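Local coordinates for invasion protein InvA (Salmonella enterica, PDB 2X49) that forms part of the inner-membrane export apparatus of a type III secretion system used to invade intestinal epithelial cells, here as its C-terminal domain, at residues E23-R32 with R42-D50. Numbering follows the deposited sequence.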
ATOM      1  N   GLU A  23     -23.742  -8.783   0.942  1.00 17.39           N
ATOM      2  CA  GLU A  23     -24.437  -8.670  -0.338  1.00 17.72           C
ATOM      3  C   GLU A  23     -25.213  -7.377  -0.490  1.00 17.71           C
ATOM      4  O   GLU A  23     -25.216  -6.727  -1.545  1.00 17.47           O
ATOM      5  CB  GLU A  23     -25.370  -9.858  -0.619  1.00 18.89           C
ATOM      6  CG  GLU A  23     -24.573 -11.123  -0.795  1.00 22.11           C
ATOM      7  CD  GLU A  23     -25.431 -12.373  -0.845  1.00 25.47           C
ATOM      8  OE1 GLU A  23     -26.666 -12.286  -0.678  1.00 28.09           O
ATOM      9  OE2 GLU A  23     -24.847 -13.448  -1.068  1.00 24.71           O
ATOM     10  N   LYS A  24     -25.944  -7.018   0.558  1.00 17.08           N
ATOM     11  CA  LYS A  24     -26.767  -5.811   0.488  1.00 17.57           C
ATOM     12  C   LYS A  24     -25.916  -4.578   0.355  1.00 16.50           C
ATOM     13  O   LYS A  24     -26.314  -3.601  -0.268  1.00 17.10           O
ATOM     14  CB  LYS A  24     -27.692  -5.665   1.698  1.00 17.50           C
ATOM     15  CG  LYS A  24     -28.783  -6.681   1.677  1.00 22.93           C
ATOM     16  CD  LYS A  24     -29.511  -6.773   3.016  1.00 26.59           C
ATOM     17  CE  LYS A  24     -30.898  -7.341   2.810  1.00 27.16           C
ATOM     18  NZ  LYS A  24     -31.647  -7.417   4.105  1.00 28.92           N
ATOM     19  N   ALA A  25     -24.755  -4.668   0.977  1.00 17.18           N
ATOM     20  CA  ALA A  25     -23.778  -3.543   1.004  1.00 17.03           C
ATOM     21  C   ALA A  25     -22.971  -3.483  -0.290  1.00 16.92           C
ATOM     22  O   ALA A  25     -22.232  -2.557  -0.547  1.00 17.28           O
ATOM     23  CB  ALA A  25     -22.851  -3.664   2.171  1.00 17.71           C
ATOM     24  N   GLN A  26     -23.199  -4.462  -1.125  1.00 16.88           N
ATOM     25  CA  GLN A  26     -22.489  -4.603  -2.415  1.00 17.84           C
ATOM     26  C   GLN A  26     -20.971  -4.595  -2.256  1.00 17.43           C
ATOM     27  O   GLN A  26     -20.235  -3.941  -3.039  1.00 16.64           O
ATOM     28  CB  GLN A  26     -22.924  -3.507  -3.384  1.00 18.49           C
ATOM     29  CG  GLN A  26     -24.433  -3.548  -3.751  1.00 20.89           C
ATOM     30  CD  GLN A  26     -24.800  -2.710  -4.965  1.00 27.75           C
ATOM     31  OE1 GLN A  26     -23.938  -2.339  -5.773  1.00 34.07           O
ATOM     32  NE2 GLN A  26     -26.081  -2.423  -5.116  1.00 29.76           N
ATOM     33  N   LEU A  27     -20.526  -5.337  -1.269  1.00 18.17           N
ATOM     34  CA  LEU A  27     -19.089  -5.507  -0.963  1.00 20.11           C
ATOM     35  C   LEU A  27     -18.280  -5.771  -2.219  1.00 19.75           C
ATOM     36  O   LEU A  27     -17.278  -5.099  -2.480  1.00 18.85           O
ATOM     37  CB  LEU A  27     -18.833  -6.629   0.027  1.00 21.06           C
ATOM     38  CG  LEU A  27     -17.377  -6.860   0.457  1.00 24.64           C
ATOM     39  CD1 LEU A  27     -16.843  -5.593   1.029  1.00 27.55           C
ATOM     40  CD2 LEU A  27     -17.266  -8.036   1.424  1.00 28.48           C
ATOM     41  N   ALA A  28     -18.692  -6.773  -2.964  1.00 19.38           N
ATOM     42  CA  ALA A  28     -17.840  -7.259  -4.092  1.00 18.35           C
ATOM     43  C   ALA A  28     -17.708  -6.198  -5.159  1.00 18.78           C
ATOM     44  O   ALA A  28     -16.603  -5.885  -5.667  1.00 17.69           O
ATOM     45  CB  ALA A  28     -18.434  -8.568  -4.691  1.00 19.34           C
ATOM     46  N   GLU A  29     -18.835  -5.580  -5.440  1.00 19.15           N
ATOM     47  CA  GLU A  29     -18.962  -4.635  -6.566  1.00 20.56           C
ATOM     48  C   GLU A  29     -18.232  -3.352  -6.212  1.00 21.18           C
ATOM     49  O   GLU A  29     -17.517  -2.768  -7.033  1.00 21.09           O
ATOM     50  CB  GLU A  29     -20.431  -4.394  -6.944  1.00 22.18           C
ATOM     51  CG  GLU A  29     -21.219  -5.720  -7.243  1.00 25.89           C
ATOM     52  CD  GLU A  29     -22.121  -6.256  -6.056  1.00 28.18           C
ATOM     53  OE1 GLU A  29     -23.380  -6.297  -6.211  1.00 33.71           O
ATOM     54  OE2 GLU A  29     -21.588  -6.664  -4.996  1.00 21.03           O
ATOM     55  N   ARG A  30     -18.352  -2.990  -4.944  1.00 19.88           N
ATOM     56  CA  ARG A  30     -17.762  -1.730  -4.459  1.00 21.14           C
ATOM     57  C   ARG A  30     -16.227  -1.844  -4.332  1.00 19.97           C
ATOM     58  O   ARG A  30     -15.475  -0.892  -4.602  1.00 20.28           O
ATOM     59  CB  ARG A  30     -18.369  -1.305  -3.135  1.00 21.17           C
ATOM     60  CG  ARG A  30     -19.698  -0.674  -3.341  1.00 24.16           C
ATOM     61  CD  ARG A  30     -20.495  -0.688  -2.027  1.00 29.31           C
ATOM     62  NE  ARG A  30     -19.938   0.280  -1.089  1.00 34.10           N
ATOM     63  CZ  ARG A  30     -20.269   0.398   0.194  1.00 37.55           C
ATOM     64  NH1 ARG A  30     -21.182  -0.386   0.760  1.00 37.17           N
ATOM     65  NH2 ARG A  30     -19.677   1.339   0.922  1.00 38.48           N
ATOM     66  N   LEU A  31     -15.771  -3.025  -3.948  1.00 18.65           N
ATOM     67  CA  LEU A  31     -14.321  -3.324  -3.920  1.00 19.24           C
ATOM     68  C   LEU A  31     -13.735  -3.096  -5.303  1.00 19.08           C
ATOM     69  O   LEU A  31     -12.676  -2.450  -5.466  1.00 18.19           O
ATOM     70  CB  LEU A  31     -14.005  -4.744  -3.415  1.00 19.19           C
ATOM     71  CG  LEU A  31     -12.578  -5.260  -3.587  1.00 19.52           C
ATOM     72  CD1 LEU A  31     -11.647  -4.362  -2.776  1.00 20.42           C
ATOM     73  CD2 LEU A  31     -12.475  -6.767  -3.128  1.00 21.59           C
ATOM     74  N   ARG A  32     -14.427  -3.622  -6.294  1.00 17.87           N
ATOM     75  CA  ARG A  32     -13.926  -3.571  -7.690  1.00 17.20           C
ATOM     76  C   ARG A  32     -13.975  -2.167  -8.218  1.00 16.90           C
ATOM     77  O   ARG A  32     -13.002  -1.687  -8.808  1.00 16.91           O
ATOM     78  CB  ARG A  32     -14.651  -4.518  -8.647  1.00 18.29           C
ATOM     79  CG  ARG A  32     -14.377  -5.955  -8.293  1.00 18.59           C
ATOM     80  CD  ARG A  32     -15.090  -6.897  -9.206  1.00 22.98           C
ATOM     81  NE  ARG A  32     -14.280  -7.070 -10.407  1.00 26.61           N
ATOM     82  CZ  ARG A  32     -14.728  -7.288 -11.635  1.00 33.15           C
ATOM     83  NH1 ARG A  32     -16.020  -7.350 -11.911  1.00 33.56           N
ATOM     84  NH2 ARG A  32     -13.854  -7.445 -12.605  1.00 34.84           N
ATOM     85  N   ARG A  42      -7.956  -2.744 -12.950  1.00 17.94           N
ATOM     86  CA  ARG A  42      -9.151  -3.547 -12.694  1.00 18.47           C
ATOM     87  C   ARG A  42      -8.798  -4.805 -11.945  1.00 18.26           C
ATOM     88  O   ARG A  42      -7.800  -5.464 -12.236  1.00 19.49           O
ATOM     89  CB  ARG A  42      -9.802  -3.947 -13.987  1.00 17.84           C
ATOM     90  CG  ARG A  42     -10.095  -2.858 -14.957  1.00 19.66           C
ATOM     91  CD  ARG A  42     -11.428  -2.299 -14.655  1.00 23.75           C
ATOM     92  NE  ARG A  42     -11.920  -1.405 -15.711  1.00 22.11           N
ATOM     93  CZ  ARG A  42     -13.043  -0.710 -15.573  1.00 20.86           C
ATOM     94  NH1 ARG A  42     -13.743  -0.879 -14.488  1.00 19.82           N
ATOM     95  NH2 ARG A  42     -13.457   0.121 -16.500  1.00 25.11           N
ATOM     96  N   LEU A  43      -9.598  -5.089 -10.923  1.00 16.25           N
ATOM     97  CA  LEU A  43      -9.485  -6.412 -10.272  1.00 15.73           C
ATOM     98  C   LEU A  43     -10.223  -7.503 -11.004  1.00 16.12           C
ATOM     99  O   LEU A  43     -11.119  -7.234 -11.779  1.00 16.55           O
ATOM    100  CB  LEU A  43     -10.017  -6.337  -8.818  1.00 15.78           C
ATOM    101  CG  LEU A  43      -9.348  -5.373  -7.829  1.00 16.21           C
ATOM    102  CD1 LEU A  43     -10.164  -5.220  -6.511  1.00 20.41           C
ATOM    103  CD2 LEU A  43      -7.994  -5.896  -7.508  1.00 16.35           C
ATOM    104  N   PRO A  44      -9.862  -8.771 -10.734  1.00 15.58           N
ATOM    105  CA  PRO A  44     -10.698  -9.868 -11.181  1.00 15.78           C
ATOM    106  C   PRO A  44     -12.036  -9.846 -10.482  1.00 15.45           C
ATOM    107  O   PRO A  44     -12.263  -9.066  -9.563  1.00 16.67           O
ATOM    108  CB  PRO A  44      -9.956 -11.108 -10.662  1.00 15.37           C
ATOM    109  CG  PRO A  44      -8.555 -10.637 -10.415  1.00 16.41           C
ATOM    110  CD  PRO A  44      -8.712  -9.254  -9.950  1.00 15.72           C
ATOM    111  N   GLU A  45     -12.888 -10.713 -10.951  1.00 15.03           N
ATOM    112  CA  GLU A  45     -14.180 -10.964 -10.259  1.00 16.33           C
ATOM    113  C   GLU A  45     -13.927 -11.397  -8.839  1.00 17.20           C
ATOM    114  O   GLU A  45     -12.883 -11.946  -8.478  1.00 18.23           O
ATOM    115  CB  GLU A  45     -14.938 -12.070 -10.982  1.00 16.07           C
ATOM    116  CG  GLU A  45     -15.358 -11.770 -12.400  1.00 15.92           C
ATOM    117  CD  GLU A  45     -16.764 -11.246 -12.492  1.00 19.90           C
ATOM    118  OE1 GLU A  45     -17.426 -11.067 -11.444  1.00 21.74           O
ATOM    119  OE2 GLU A  45     -17.228 -11.096 -13.623  1.00 19.68           O
ATOM    120  N   VAL A  46     -14.841 -10.976  -7.985  1.00 17.70           N
ATOM    121  CA  VAL A  46     -14.786 -11.248  -6.562  1.00 17.70           C
ATOM    122  C   VAL A  46     -15.975 -12.097  -6.172  1.00 16.86           C
ATOM    123  O   VAL A  46     -17.111 -11.740  -6.397  1.00 18.93           O
ATOM    124  CB  VAL A  46     -14.808  -9.957  -5.782  1.00 17.89           C
ATOM    125  CG1 VAL A  46     -14.890 -10.243  -4.276  1.00 18.57           C
ATOM    126  CG2 VAL A  46     -13.568  -9.047  -6.096  1.00 19.13           C
ATOM    127  N   LEU A  47     -15.665 -13.278  -5.693  1.00 16.58           N
ATOM    128  CA  LEU A  47     -16.667 -14.271  -5.241  1.00 14.72           C
ATOM    129  C   LEU A  47     -16.697 -14.289  -3.711  1.00 16.07           C
ATOM    130  O   LEU A  47     -15.670 -14.245  -3.037  1.00 16.33           O
ATOM    131  CB  LEU A  47     -16.397 -15.702  -5.774  1.00 14.50           C
ATOM    132  CG  LEU A  47     -16.034 -15.798  -7.253  1.00 17.04           C
ATOM    133  CD1 LEU A  47     -15.645 -17.214  -7.670  1.00 21.01           C
ATOM    134  CD2 LEU A  47     -17.183 -15.325  -8.121  1.00 22.76           C
ATOM    135  N   LEU A  48     -17.889 -14.312  -3.175  1.00 15.68           N
ATOM    136  CA  LEU A  48     -18.086 -14.552  -1.715  1.00 16.53           C
ATOM    137  C   LEU A  48     -18.432 -16.012  -1.472  1.00 16.23           C
ATOM    138  O   LEU A  48     -19.235 -16.635  -2.189  1.00 15.92           O
ATOM    139  CB  LEU A  48     -19.211 -13.687  -1.095  1.00 16.57           C
ATOM    140  CG  LEU A  48     -19.146 -12.174  -1.271  1.00 20.43           C
ATOM    141  CD1 LEU A  48     -20.232 -11.461  -0.428  1.00 22.05           C
ATOM    142  CD2 LEU A  48     -17.810 -11.548  -1.036  1.00 20.71           C
ATOM    143  N   ARG A  49     -17.818 -16.543  -0.426  1.00 15.35           N
ATOM    144  CA  ARG A  49     -18.035 -17.927   0.013  1.00 15.88           C
ATOM    145  C   ARG A  49     -18.161 -17.954   1.529  1.00 15.39           C
ATOM    146  O   ARG A  49     -17.475 -17.219   2.203  1.00 14.90           O
ATOM    147  CB  ARG A  49     -16.893 -18.818  -0.466  1.00 17.69           C
ATOM    148  CG  ARG A  49     -16.949 -20.252  -0.051  1.00 22.37           C
ATOM    149  CD  ARG A  49     -15.934 -21.118  -0.855  1.00 27.05           C
ATOM    150  NE  ARG A  49     -15.972 -20.846  -2.302  1.00 33.93           N
ATOM    151  CZ  ARG A  49     -15.115 -21.356  -3.191  1.00 36.39           C
ATOM    152  NH1 ARG A  49     -14.145 -22.162  -2.791  1.00 37.98           N
ATOM    153  NH2 ARG A  49     -15.216 -21.051  -4.482  1.00 38.62           N
ATOM    154  N   ASP A  50     -19.085 -18.728   2.067  1.00 15.63           N
ATOM    155  CA  ASP A  50     -19.163 -18.790   3.531  1.00 15.50           C
ATOM    156  C   ASP A  50     -17.989 -19.621   4.052  1.00 15.42           C
ATOM    157  O   ASP A  50     -17.717 -20.689   3.578  1.00 17.92           O
ATOM    158  CB  ASP A  50     -20.496 -19.399   3.964  1.00 16.92           C
ATOM    159  CG  ASP A  50     -21.690 -18.511   3.626  1.00 18.50           C
ATOM    160  OD1 ASP A  50     -21.501 -17.349   3.173  1.00 21.31           O
ATOM    161  OD2 ASP A  50     -22.829 -19.009   3.782  1.00 21.24           O
TER
HETATM  162  O   HOH W   1     -11.721  -3.252 -10.541  1.00 21.33           O
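Helix 27-39 packs against strand 46-50, an outermost strand of a mixed four-stranded sheet, running roughly antiparallel to it, with A28 set directly on V46. The A28 methyl lies 3.9 Å from V46 CG1, while V46 CG2 meets L31 CD2 and R32 CG, each at 3.9 Å. The side chains of L31 and L43 cross at about a right angle, L31 CG 3.8 Å from L43 CD1. Toward the start of the helix L27 CD2 meets L48 CD2 at 4.3 Å. This is the second half of a beta-alpha-beta crossover, probably of the usual right-handed kind: strand 10-14 leads through the helices into strand 46-50, its parallel neighbour. Helix 125-139 packs on L27, L31 and L43. R32 grips the chain just ahead of the strand. Bent at chi3 (84°), it swings its guanidinium over so that NH2 donates an almost straight hydrogen bond to L43 O, 2.9 Å and 171°, within the guanidinium plane; NE adds a weak one to the same oxygen and also lies 3.0 Å from P44 O. E45 N sits over one guanidinium face, and E45 OE1 lies 4.0 Å from R32 NH1, well out of plane, so charge alone links them. A water bridges R32 O and L43 N.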